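Long-range contact in PurR transcriptional regulator (Vibrio parahaemolyticus, PDB 3D8U), which probably binds regulatory DNA as a PurR-type transcription factor of the LacI family: residues G222-F234 / M262-I274. Residues are numbered along the deposited sequence; the frame is centred on the assembly and turned at random. Where two conformers were deposited one is given.
Sequences GEHAYPSLTSAEF and MGFKLKRRASTAI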
# COMPACT_ATOMS: atom_id res chain seq x y z
N GLY B 222 -7.61 -7.33 -7.07
CA GLY B 222 -8.05 -8.69 -7.18
C GLY B 222 -9.19 -8.77 -8.13
O GLY B 222 -9.32 -9.76 -8.81
N GLU B 223 -10.03 -7.74 -8.18
CA GLU B 223 -11.15 -7.69 -9.13
C GLU B 223 -10.73 -7.95 -10.56
O GLU B 223 -11.52 -8.45 -11.37
CB GLU B 223 -11.84 -6.33 -9.08
CG GLU B 223 -13.01 -6.24 -10.03
CD GLU B 223 -13.51 -4.84 -10.20
OE1 GLU B 223 -12.86 -3.95 -9.62
OE2 GLU B 223 -14.54 -4.62 -10.90
N HIS B 224 -9.50 -7.57 -10.89
CA HIS B 224 -9.06 -7.64 -12.26
C HIS B 224 -7.92 -8.61 -12.43
O HIS B 224 -7.10 -8.44 -13.34
CB HIS B 224 -8.68 -6.26 -12.76
CG HIS B 224 -9.83 -5.46 -13.27
ND1 HIS B 224 -10.60 -4.67 -12.45
CD2 HIS B 224 -10.35 -5.34 -14.51
CE1 HIS B 224 -11.54 -4.08 -13.17
NE2 HIS B 224 -11.41 -4.47 -14.42
N ALA B 225 -7.85 -9.61 -11.56
CA ALA B 225 -6.97 -10.76 -11.77
C ALA B 225 -7.66 -11.76 -12.73
O ALA B 225 -8.74 -11.47 -13.22
CB ALA B 225 -6.70 -11.39 -10.47
N TYR B 226 -7.05 -12.90 -13.02
CA TYR B 226 -7.69 -13.91 -13.86
C TYR B 226 -7.44 -15.33 -13.35
O TYR B 226 -6.29 -15.71 -13.19
CB TYR B 226 -7.15 -13.86 -15.27
CG TYR B 226 -7.67 -15.01 -16.10
CD1 TYR B 226 -6.91 -16.17 -16.29
CD2 TYR B 226 -8.94 -14.94 -16.70
CE1 TYR B 226 -7.39 -17.23 -17.05
CE2 TYR B 226 -9.42 -15.99 -17.47
CZ TYR B 226 -8.64 -17.13 -17.64
OH TYR B 226 -9.12 -18.17 -18.38
N PRO B 227 -8.51 -16.11 -13.11
CA PRO B 227 -9.90 -15.70 -13.09
C PRO B 227 -10.04 -14.65 -12.01
O PRO B 227 -9.30 -14.72 -11.04
CB PRO B 227 -10.61 -16.97 -12.64
CG PRO B 227 -9.75 -18.06 -13.08
CD PRO B 227 -8.38 -17.55 -12.83
N SER B 228 -10.93 -13.68 -12.18
CA SER B 228 -11.10 -12.61 -11.20
C SER B 228 -11.57 -13.23 -9.93
O SER B 228 -12.23 -14.28 -9.97
CB SER B 228 -12.21 -11.70 -11.67
OG SER B 228 -13.36 -12.48 -11.94
N LEU B 229 -11.31 -12.62 -8.79
CA LEU B 229 -11.67 -13.36 -7.59
C LEU B 229 -12.71 -12.81 -6.65
O LEU B 229 -12.69 -11.64 -6.27
CB LEU B 229 -10.43 -13.86 -6.82
CG LEU B 229 -9.12 -13.09 -6.84
CD1 LEU B 229 -9.38 -11.71 -6.25
CD2 LEU B 229 -8.08 -13.90 -6.06
N THR B 230 -13.61 -13.70 -6.28
CA THR B 230 -14.63 -13.46 -5.30
C THR B 230 -13.99 -12.92 -4.04
O THR B 230 -13.15 -13.57 -3.44
CB THR B 230 -15.34 -14.76 -4.96
OG1 THR B 230 -16.17 -15.14 -6.06
CG2 THR B 230 -16.19 -14.63 -3.71
N SER B 231 -14.40 -11.74 -3.61
CA SER B 231 -13.90 -11.23 -2.37
C SER B 231 -14.84 -10.27 -1.68
O SER B 231 -15.82 -9.78 -2.25
CB SER B 231 -12.65 -10.45 -2.67
OG SER B 231 -13.03 -9.10 -2.68
N ALA B 232 -14.48 -9.98 -0.44
CA ALA B 232 -15.24 -9.10 0.42
C ALA B 232 -14.65 -7.73 0.30
O ALA B 232 -13.44 -7.60 0.34
CB ALA B 232 -15.13 -9.56 1.83
N GLU B 233 -15.50 -6.72 0.17
CA GLU B 233 -15.00 -5.36 0.04
C GLU B 233 -15.55 -4.49 1.12
O GLU B 233 -16.57 -4.81 1.69
CB GLU B 233 -15.35 -4.82 -1.34
CG GLU B 233 -14.51 -5.47 -2.43
CD GLU B 233 -14.79 -4.88 -3.76
OE1 GLU B 233 -15.46 -3.83 -3.81
OE2 GLU B 233 -14.35 -5.44 -4.77
N PHE B 234 -14.85 -3.40 1.41
CA PHE B 234 -15.26 -2.48 2.46
C PHE B 234 -15.09 -1.08 1.91
O PHE B 234 -14.39 -0.88 0.94
CB PHE B 234 -14.39 -2.64 3.72
CG PHE B 234 -14.24 -4.06 4.21
CD1 PHE B 234 -15.06 -4.55 5.21
CD2 PHE B 234 -13.26 -4.90 3.69
CE1 PHE B 234 -14.92 -5.84 5.67
CE2 PHE B 234 -13.12 -6.19 4.12
CZ PHE B 234 -13.94 -6.67 5.12
N MSE B 262 -21.35 -0.79 10.46
CA MSE B 262 -20.88 -0.61 9.08
C MSE B 262 -20.15 -1.85 8.56
O MSE B 262 -19.09 -2.22 9.04
CB MSE B 262 -20.05 0.68 8.91
CG MSE B 262 -20.82 1.99 9.20
SE MSE B 262 -22.47 2.29 8.16
CE MSE B 262 -23.11 3.94 9.01
N GLY B 263 -20.76 -2.49 7.56
CA GLY B 263 -20.32 -3.78 7.04
C GLY B 263 -19.53 -3.83 5.74
O GLY B 263 -18.56 -3.11 5.57
N PHE B 264 -19.96 -4.70 4.84
CA PHE B 264 -19.15 -5.09 3.68
C PHE B 264 -20.01 -5.69 2.57
O PHE B 264 -21.13 -6.09 2.81
CB PHE B 264 -18.10 -6.12 4.11
CG PHE B 264 -18.66 -7.47 4.37
CD1 PHE B 264 -19.32 -7.75 5.57
CD2 PHE B 264 -18.53 -8.47 3.42
CE1 PHE B 264 -19.86 -9.03 5.82
CE2 PHE B 264 -19.09 -9.77 3.68
CZ PHE B 264 -19.75 -10.03 4.88
N LYS B 265 -19.50 -5.73 1.35
CA LYS B 265 -20.24 -6.39 0.28
C LYS B 265 -19.39 -7.57 -0.15
O LYS B 265 -18.17 -7.44 -0.23
CB LYS B 265 -20.49 -5.47 -0.92
CG LYS B 265 -20.47 -3.96 -0.67
CD LYS B 265 -21.77 -3.48 -0.08
CE LYS B 265 -21.69 -2.02 0.32
NZ LYS B 265 -21.78 -1.07 -0.83
N LEU B 266 -20.04 -8.71 -0.42
CA LEU B 266 -19.42 -9.86 -1.06
C LEU B 266 -19.62 -9.88 -2.59
O LEU B 266 -20.58 -10.46 -3.10
CB LEU B 266 -20.02 -11.13 -0.49
CG LEU B 266 -19.25 -12.46 -0.46
CD1 LEU B 266 -20.15 -13.57 -0.93
CD2 LEU B 266 -17.99 -12.42 -1.30
N LYS B 267 -18.68 -9.26 -3.31
CA LYS B 267 -18.51 -9.41 -4.77
C LYS B 267 -18.22 -10.86 -5.23
O LYS B 267 -17.08 -11.35 -5.12
CB LYS B 267 -17.34 -8.52 -5.24
CG LYS B 267 -17.48 -7.05 -4.89
CD LYS B 267 -18.82 -6.51 -5.40
CE LYS B 267 -19.19 -5.22 -4.71
NZ LYS B 267 -20.19 -4.48 -5.58
N ARG B 268 -19.25 -11.54 -5.74
CA ARG B 268 -19.10 -12.90 -6.24
C ARG B 268 -18.52 -12.83 -7.63
O ARG B 268 -19.13 -12.24 -8.50
CB ARG B 268 -20.46 -13.58 -6.29
CG ARG B 268 -21.17 -13.68 -4.96
CD ARG B 268 -22.66 -13.40 -5.09
NE ARG B 268 -23.40 -14.00 -3.98
CZ ARG B 268 -23.55 -13.44 -2.78
NH1 ARG B 268 -24.23 -14.09 -1.83
NH2 ARG B 268 -23.03 -12.24 -2.51
N ARG B 269 -17.32 -13.40 -7.84
CA ARG B 269 -16.70 -13.42 -9.18
C ARG B 269 -16.28 -14.82 -9.58
O ARG B 269 -16.80 -15.79 -9.04
CB ARG B 269 -15.49 -12.50 -9.26
CG ARG B 269 -15.57 -11.32 -8.37
CD ARG B 269 -14.38 -10.52 -8.67
NE ARG B 269 -14.02 -9.58 -7.62
CZ ARG B 269 -14.54 -8.36 -7.51
NH1 ARG B 269 -15.46 -7.94 -8.37
NH2 ARG B 269 -14.12 -7.58 -6.52
N ALA B 270 -15.32 -14.94 -10.50
CA ALA B 270 -15.00 -16.26 -11.06
C ALA B 270 -14.56 -17.26 -10.01
O ALA B 270 -15.08 -18.37 -9.96
CB ALA B 270 -14.01 -16.19 -12.15
N SER B 271 -13.63 -16.87 -9.14
CA SER B 271 -12.91 -17.86 -8.34
C SER B 271 -13.79 -18.64 -7.36
O SER B 271 -13.27 -19.53 -6.63
CB SER B 271 -11.79 -17.19 -7.58
OG SER B 271 -12.34 -16.39 -6.54
N THR B 272 -15.09 -18.33 -7.30
CA THR B 272 -16.02 -19.19 -6.58
C THR B 272 -17.21 -19.62 -7.38
O THR B 272 -18.19 -20.04 -6.80
CB THR B 272 -16.55 -18.62 -5.24
OG1 THR B 272 -17.37 -17.47 -5.48
CG2 THR B 272 -15.42 -18.28 -4.32
N ALA B 273 -17.13 -19.53 -8.70
CA ALA B 273 -18.33 -19.69 -9.52
C ALA B 273 -18.59 -21.16 -9.82
O ALA B 273 -17.72 -22.01 -9.59
CB ALA B 273 -18.21 -18.91 -10.77
N ILE B 274 -19.79 -21.46 -10.30
CA ILE B 274 -20.14 -22.83 -10.64
C ILE B 274 -21.06 -22.83 -11.84
O ILE B 274 -22.11 -22.17 -11.83
CB ILE B 274 -20.75 -23.56 -9.43
CG1 ILE B 274 -21.27 -24.94 -9.85
CG2 ILE B 274 -21.83 -22.70 -8.77
CD1 ILE B 274 -22.41 -25.53 -8.93
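The Phe234 and Phe264 side chains run alongside one another in a common direction, CE1 of Phe234 resting 3.6 Å from CB of Phe264, while CD2 of Phe264 reaches CB of Ala232 at 3.9 Å. Both side chains also touch Val107 of helix 104-117. Farther along the same face, CD2 of Leu266 meets the methyl CG2 of Thr230. These side chains line one face of a short antiparallel ladder in which Ser231 and Lys267, and Glu233 and Lys265, are the hydrogen-bonded pairs flanking the non-hydrogen-bonded pair Ala232 and Leu266. The two-stranded ribbon belongs to a periplasmic-binding-protein-like fold of the LacI family; its first strand also bonds through its backbone to Cys215, at the end of strand 212-215 in the four-stranded parallel sheet. Beyond the ladder, OG1 of Thr230 accepts a hydrogen bond from the backbone N of Arg269 at 2.7 Å and shares another with OG1 of Thr272, which is also bonded to His114. OG of Ser271 takes the N-H of Thr230 at 3.0 Å and is bonded as well to the carbonyl of Ile213. On the other face, CG of Glu223 covers one side of the Arg269 guanidinium and CB of Lys267 the opposite side, both toward its rim. With chi2 at -176°, the straight Arg269 chain carries NE to a 2.8 Å hydrogen bond with Leu229 O; the oxygen lies near the guanidinium plane, whereas NE stands above the carbonyl plane. At the polar edge, NH2 of Arg269 forms a salt bridge with OE2 of Glu233, its N-H bond weak and the carboxylate and guanidinium planes turned 40° apart.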